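Local coordinates for protein cruciferin (Brassica napus, PDB 3KGL) that probably serves as a seed storage protein, an 11S globulin that holds nutrient reserves in the rapeseed embryo, at residues R190-P202 with Q205-I219. Sequence-based numbering, arbitrary orientation.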
loop_
_atom_site.group_PDB
_atom_site.type_symbol
_atom_site.label_atom_id
_atom_site.label_comp_id
_atom_site.label_asym_id
_atom_site.label_seq_id
_atom_site.Cartn_x
_atom_site.Cartn_y
_atom_site.Cartn_z
ATOM N N ARG A 190 -10.414 1.397 8.741
ATOM C CA ARG A 190 -9.586 1.828 9.860
ATOM C C ARG A 190 -10.013 1.264 11.230
ATOM O O ARG A 190 -9.512 1.708 12.251
ATOM C CB ARG A 190 -9.533 3.346 9.914
ATOM C CG ARG A 190 -8.234 3.875 10.455
ATOM C CD ARG A 190 -7.103 3.661 9.472
ATOM N NE ARG A 190 -5.901 4.360 9.924
ATOM C CZ ARG A 190 -4.780 4.435 9.223
ATOM N NH1 ARG A 190 -4.712 3.851 8.028
ATOM N NH2 ARG A 190 -3.736 5.094 9.719
ATOM N N ASN A 191 -10.925 0.299 11.247
ATOM C CA ASN A 191 -11.259 -0.448 12.468
ATOM C C ASN A 191 -10.804 -1.908 12.418
ATOM O O ASN A 191 -10.631 -2.480 11.333
ATOM C CB ASN A 191 -12.761 -0.431 12.777
ATOM C CG ASN A 191 -13.406 0.889 12.489
ATOM O OD1 ASN A 191 -13.653 1.699 13.398
ATOM N ND2 ASN A 191 -13.701 1.122 11.223
ATOM N N PRO A 192 -10.604 -2.516 13.600
ATOM C CA PRO A 192 -10.350 -3.949 13.669
ATOM C C PRO A 192 -11.688 -4.633 13.534
ATOM O O PRO A 192 -12.658 -4.158 14.091
ATOM C CB PRO A 192 -9.813 -4.127 15.088
ATOM C CG PRO A 192 -10.433 -3.045 15.835
ATOM C CD PRO A 192 -10.406 -1.885 14.913
ATOM N N ARG A 193 -11.764 -5.710 12.773
ATOM C CA ARG A 193 -13.048 -6.354 12.595
ATOM C C ARG A 193 -12.973 -7.842 12.813
ATOM O O ARG A 193 -12.477 -8.581 11.969
ATOM C CB ARG A 193 -13.644 -6.035 11.235
ATOM C CG ARG A 193 -13.999 -4.585 11.084
ATOM C CD ARG A 193 -15.021 -4.408 10.003
ATOM N NE ARG A 193 -15.196 -3.012 9.632
ATOM C CZ ARG A 193 -16.265 -2.296 9.936
ATOM N NH1 ARG A 193 -17.256 -2.832 10.625
ATOM N NH2 ARG A 193 -16.345 -1.039 9.551
ATOM N N PRO A 194 -13.463 -8.282 13.971
ATOM C CA PRO A 194 -13.587 -9.700 14.269
ATOM C C PRO A 194 -14.742 -10.233 13.451
ATOM O O PRO A 194 -15.773 -9.563 13.311
ATOM C CB PRO A 194 -13.969 -9.718 15.753
ATOM C CG PRO A 194 -13.903 -8.301 16.219
ATOM C CD PRO A 194 -14.049 -7.444 15.024
ATOM N N PHE A 195 -14.569 -11.419 12.890
ATOM C CA PHE A 195 -15.696 -12.120 12.314
ATOM C C PHE A 195 -15.909 -13.349 13.150
ATOM O O PHE A 195 -15.066 -14.250 13.181
ATOM C CB PHE A 195 -15.444 -12.478 10.859
ATOM C CG PHE A 195 -15.589 -11.313 9.920
ATOM C CD1 PHE A 195 -16.738 -11.149 9.170
ATOM C CD2 PHE A 195 -14.577 -10.382 9.791
ATOM C CE1 PHE A 195 -16.864 -10.092 8.305
ATOM C CE2 PHE A 195 -14.705 -9.328 8.919
ATOM C CZ PHE A 195 -15.849 -9.184 8.177
ATOM N N TYR A 196 -17.039 -13.365 13.846
ATOM C CA TYR A 196 -17.323 -14.397 14.823
ATOM C C TYR A 196 -18.070 -15.567 14.205
ATOM O O TYR A 196 -19.154 -15.410 13.644
ATOM C CB TYR A 196 -18.099 -13.782 15.987
ATOM C CG TYR A 196 -17.238 -12.896 16.852
ATOM C CD1 TYR A 196 -16.175 -13.430 17.561
ATOM C CD2 TYR A 196 -17.470 -11.530 16.948
ATOM C CE1 TYR A 196 -15.374 -12.642 18.351
ATOM C CE2 TYR A 196 -16.654 -10.724 17.739
ATOM C CZ TYR A 196 -15.611 -11.294 18.442
ATOM O OH TYR A 196 -14.785 -10.539 19.245
ATOM N N LEU A 197 -17.483 -16.749 14.305
ATOM C CA LEU A 197 -18.112 -17.948 13.758
ATOM C C LEU A 197 -19.225 -18.560 14.647
ATOM O O LEU A 197 -20.137 -19.220 14.153
ATOM C CB LEU A 197 -17.036 -18.994 13.460
ATOM C CG LEU A 197 -16.352 -18.986 12.097
ATOM C CD1 LEU A 197 -16.127 -17.561 11.676
ATOM C CD2 LEU A 197 -15.038 -19.757 12.156
ATOM N N ALA A 198 -19.155 -18.345 15.956
ATOM C CA ALA A 198 -20.055 -19.040 16.866
ATOM C C ALA A 198 -20.618 -18.116 17.920
ATOM O O ALA A 198 -21.841 -17.966 18.055
ATOM C CB ALA A 198 -19.333 -20.177 17.536
ATOM N N GLY A 199 -19.706 -17.518 18.677
ATOM C CA GLY A 199 -20.073 -16.645 19.772
ATOM C C GLY A 199 -21.000 -15.516 19.377
ATOM O O GLY A 199 -20.886 -14.920 18.299
ATOM N N ASN A 200 -21.936 -15.227 20.270
ATOM C CA ASN A 200 -22.748 -14.035 20.155
ATOM C C ASN A 200 -22.068 -12.919 20.960
ATOM O O ASN A 200 -21.459 -13.171 21.998
ATOM C CB ASN A 200 -24.159 -14.317 20.685
ATOM C CG ASN A 200 -25.222 -13.524 19.961
ATOM O OD1 ASN A 200 -25.078 -13.223 18.781
ATOM N ND2 ASN A 200 -26.304 -13.186 20.661
ATOM N N ASN A 201 -22.133 -11.690 20.470
ATOM C CA ASN A 201 -21.742 -10.552 21.295
ATOM C C ASN A 201 -22.897 -9.584 21.443
ATOM O O ASN A 201 -23.155 -8.789 20.545
ATOM C CB ASN A 201 -20.547 -9.808 20.707
ATOM C CG ASN A 201 -20.211 -8.559 21.486
ATOM O OD1 ASN A 201 -20.449 -8.489 22.691
ATOM N ND2 ASN A 201 -19.652 -7.564 20.808
ATOM N N PRO A 202 -23.587 -9.628 22.590
ATOM C CA PRO A 202 -24.783 -8.804 22.754
ATOM C C PRO A 202 -24.418 -7.332 22.936
ATOM O O PRO A 202 -25.278 -6.471 22.779
ATOM C CB PRO A 202 -25.420 -9.361 24.031
ATOM C CG PRO A 202 -24.574 -10.539 24.445
ATOM C CD PRO A 202 -23.239 -10.321 23.836
ATOM N N GLN A 205 -20.453 -3.877 18.424
ATOM C CA GLN A 205 -19.137 -3.406 17.987
ATOM C C GLN A 205 -18.828 -2.040 18.587
ATOM O O GLN A 205 -18.714 -1.027 17.890
ATOM C CB GLN A 205 -19.057 -3.388 16.464
ATOM C CG GLN A 205 -19.827 -4.529 15.843
ATOM C CD GLN A 205 -19.707 -4.578 14.338
ATOM O OE1 GLN A 205 -18.678 -4.979 13.798
ATOM N NE2 GLN A 205 -20.770 -4.190 13.650
ATOM N N VAL A 206 -18.677 -2.047 19.904
ATOM C CA VAL A 206 -18.605 -0.835 20.701
ATOM C C VAL A 206 -17.319 -0.072 20.451
ATOM O O VAL A 206 -17.200 1.090 20.847
ATOM C CB VAL A 206 -18.689 -1.186 22.189
ATOM C CG1 VAL A 206 -19.952 -1.976 22.473
ATOM C CG2 VAL A 206 -17.477 -2.005 22.594
ATOM N N TRP A 207 -16.368 -0.738 19.796
ATOM C CA TRP A 207 -15.053 -0.164 19.493
ATOM C C TRP A 207 -15.043 0.601 18.171
ATOM O O TRP A 207 -14.086 1.307 17.873
ATOM C CB TRP A 207 -13.968 -1.247 19.492
ATOM C CG TRP A 207 -14.225 -2.355 18.508
ATOM C CD1 TRP A 207 -13.706 -2.467 17.253
ATOM C CD2 TRP A 207 -15.074 -3.506 18.695
ATOM N NE1 TRP A 207 -14.168 -3.612 16.648
ATOM C CE2 TRP A 207 -15.005 -4.268 17.508
ATOM C CE3 TRP A 207 -15.886 -3.960 19.741
ATOM C CZ2 TRP A 207 -15.715 -5.457 17.340
ATOM C CZ3 TRP A 207 -16.584 -5.141 19.570
ATOM C CH2 TRP A 207 -16.497 -5.874 18.374
ATOM N N ILE A 208 -16.113 0.448 17.391
ATOM C CA ILE A 208 -16.365 1.241 16.185
ATOM C C ILE A 208 -17.368 2.359 16.513
ATOM O O ILE A 208 -18.161 2.215 17.438
ATOM C CB ILE A 208 -16.925 0.338 15.066
ATOM C CG1 ILE A 208 -16.072 -0.923 14.915
ATOM C CG2 ILE A 208 -16.993 1.076 13.753
ATOM C CD1 ILE A 208 -16.458 -1.759 13.731
ATOM N N GLU A 209 -17.355 3.458 15.761
ATOM C CA GLU A 209 -18.170 4.642 16.102
ATOM C C GLU A 209 -19.699 4.489 16.133
ATOM O O GLU A 209 -20.309 4.461 17.206
ATOM C CB GLU A 209 -17.805 5.843 15.223
ATOM C CG GLU A 209 -16.622 6.637 15.749
ATOM C CD GLU A 209 -16.196 7.750 14.814
ATOM O OE1 GLU A 209 -17.079 8.373 14.173
ATOM O OE2 GLU A 209 -14.974 8.005 14.729
ATOM N N GLY A 210 -20.321 4.427 14.963
ATOM C CA GLY A 210 -21.770 4.515 14.890
ATOM C C GLY A 210 -22.518 3.196 14.905
ATOM O O GLY A 210 -23.440 2.984 14.117
ATOM N N ARG A 211 -22.140 2.309 15.814
ATOM C CA ARG A 211 -22.799 1.011 15.913
ATOM C C ARG A 211 -24.174 1.037 16.644
ATOM O O ARG A 211 -25.019 0.142 16.477
ATOM C CB ARG A 211 -21.826 0.005 16.533
ATOM C CG ARG A 211 -20.716 -0.399 15.578
ATOM C CD ARG A 211 -21.167 -1.470 14.551
ATOM N NE ARG A 211 -22.535 -1.282 14.055
ATOM C CZ ARG A 211 -23.032 -1.822 12.941
ATOM N NH1 ARG A 211 -22.283 -2.586 12.148
ATOM N NH2 ARG A 211 -24.291 -1.578 12.607
ATOM N N GLU A 212 -24.387 2.076 17.444
ATOM C CA GLU A 212 -25.656 2.290 18.133
ATOM C C GLU A 212 -26.194 1.045 18.876
ATOM O O GLU A 212 -27.386 0.705 18.825
ATOM C CB GLU A 212 -26.693 2.893 17.174
ATOM C CG GLU A 212 -26.305 4.279 16.626
ATOM C CD GLU A 212 -27.487 5.049 16.037
ATOM O OE1 GLU A 212 -28.646 4.630 16.235
ATOM O OE2 GLU A 212 -27.258 6.081 15.375
ATOM N N GLN A 213 -25.305 0.378 19.593
ATOM C CA GLN A 213 -25.745 -0.642 20.525
ATOM C C GLN A 213 -26.626 -1.652 19.826
ATOM O O GLN A 213 -27.663 -2.056 20.356
ATOM C CB GLN A 213 -26.529 -0.002 21.672
ATOM C CG GLN A 213 -25.848 1.214 22.278
ATOM C CD GLN A 213 -26.646 1.845 23.405
ATOM O OE1 GLN A 213 -27.867 1.697 23.477
ATOM N NE2 GLN A 213 -25.952 2.550 24.295
ATOM N N GLN A 214 -26.231 -2.044 18.624
ATOM C CA GLN A 214 -26.831 -3.220 18.032
ATOM C C GLN A 214 -25.977 -4.400 18.403
ATOM O O GLN A 214 -24.760 -4.317 18.430
ATOM C CB GLN A 214 -26.907 -3.109 16.524
ATOM C CG GLN A 214 -28.083 -2.330 16.019
ATOM C CD GLN A 214 -28.055 -2.231 14.524
ATOM O OE1 GLN A 214 -27.734 -3.202 13.831
ATOM N NE2 GLN A 214 -28.374 -1.052 14.007
ATOM N N PRO A 215 -26.618 -5.514 18.705
ATOM C CA PRO A 215 -25.876 -6.725 19.059
ATOM C C PRO A 215 -25.084 -7.279 17.856
ATOM O O PRO A 215 -25.420 -7.062 16.679
ATOM C CB PRO A 215 -26.977 -7.711 19.476
ATOM C CG PRO A 215 -28.228 -6.917 19.542
ATOM C CD PRO A 215 -28.072 -5.713 18.695
ATOM N N GLN A 216 -24.020 -8.001 18.165
ATOM C CA GLN A 216 -23.197 -8.576 17.137
ATOM C C GLN A 216 -23.335 -10.061 17.201
ATOM O O GLN A 216 -22.874 -10.706 18.143
ATOM C CB GLN A 216 -21.728 -8.189 17.301
ATOM C CG GLN A 216 -20.882 -8.511 16.088
ATOM C CD GLN A 216 -19.425 -8.328 16.360
ATOM O OE1 GLN A 216 -18.990 -8.401 17.495
ATOM N NE2 GLN A 216 -18.654 -8.081 15.317
ATOM N N LYS A 217 -23.951 -10.599 16.160
ATOM C CA LYS A 217 -24.175 -12.019 16.040
ATOM C C LYS A 217 -23.032 -12.673 15.252
ATOM O O LYS A 217 -22.247 -11.986 14.609
ATOM C CB LYS A 217 -25.521 -12.241 15.367
ATOM C CG LYS A 217 -26.548 -11.154 15.700
ATOM C CD LYS A 217 -26.246 -9.867 14.940
ATOM C CE LYS A 217 -27.374 -8.873 15.012
ATOM N NZ LYS A 217 -27.765 -8.609 16.416
ATOM N N ASN A 218 -22.928 -13.996 15.333
ATOM C CA ASN A 218 -21.986 -14.729 14.498
ATOM C C ASN A 218 -22.388 -14.675 13.039
ATOM O O ASN A 218 -23.478 -14.209 12.692
ATOM C CB ASN A 218 -21.853 -16.191 14.944
ATOM C CG ASN A 218 -23.148 -16.972 14.801
ATOM O OD1 ASN A 218 -23.822 -16.891 13.773
ATOM N ND2 ASN A 218 -23.502 -17.735 15.838
ATOM N N ILE A 219 -21.500 -15.161 12.186
ATOM C CA ILE A 219 -21.727 -15.122 10.749
ATOM C C ILE A 219 -22.972 -15.905 10.360
ATOM O O ILE A 219 -23.798 -15.412 9.586
ATOM C CB ILE A 219 -20.532 -15.676 9.996
ATOM C CG1 ILE A 219 -19.377 -14.691 10.066
ATOM C CG2 ILE A 219 -20.891 -15.946 8.564
ATOM C CD1 ILE A 219 -18.102 -15.282 9.549
HETATM O O HOH W 1 -19.898 -11.714 13.876
HETATM O O HOH W 2 -25.239 -15.114 16.617
#
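Asn-201 and Gln-216 form a single antiparallel hydrogen-bonded pair, with Asn-201 N to Gln-216 O at 2.6 Å and Gln-216 N to Asn-201 O at 2.7 Å. Further along, Ile-219 N donates a hydrogen bond to Tyr-196 O. The Asn-218 amide gives an almost straight bond (175°) from ND2 to Ala-198 O, 2.8 Å away and in the amide plane. Asn-218 OD1 accepts a hydrogen bond from Asn-221 N.

Residues 205-219 form a loop that folds back beside strand 194-196, which pairs with strand 54-61 of the N-terminal cupin barrel. Trp-207 is the third residue of a type I beta turn from Gln-205 to Ile-208. Its NE1 bonds Pro-192 O at 3.0 Å, near the indole plane. Pro-192 CG meets Trp-207 CD1, and Pro-194 CD lies 3.5 Å from Trp-207 CZ2. With Trp-207 replaced by an alanine, Pro-192 O would probably lose its indole donor, and both prolines the ring they pack on.

The extended Gln-216 side chain brings OE1 to the edge of the Tyr-196 ring, 3.3 Å from CE2, with amide and ring planes nearly perpendicular. Its NE2 bonds Asp-362 O of a second subunit. Ile-208 CD1 lies over one face of the Arg-193 guanidinium, whose NH2 forms a salt bridge with Asp-189 and NH1 another with Asp-362 of the second subunit.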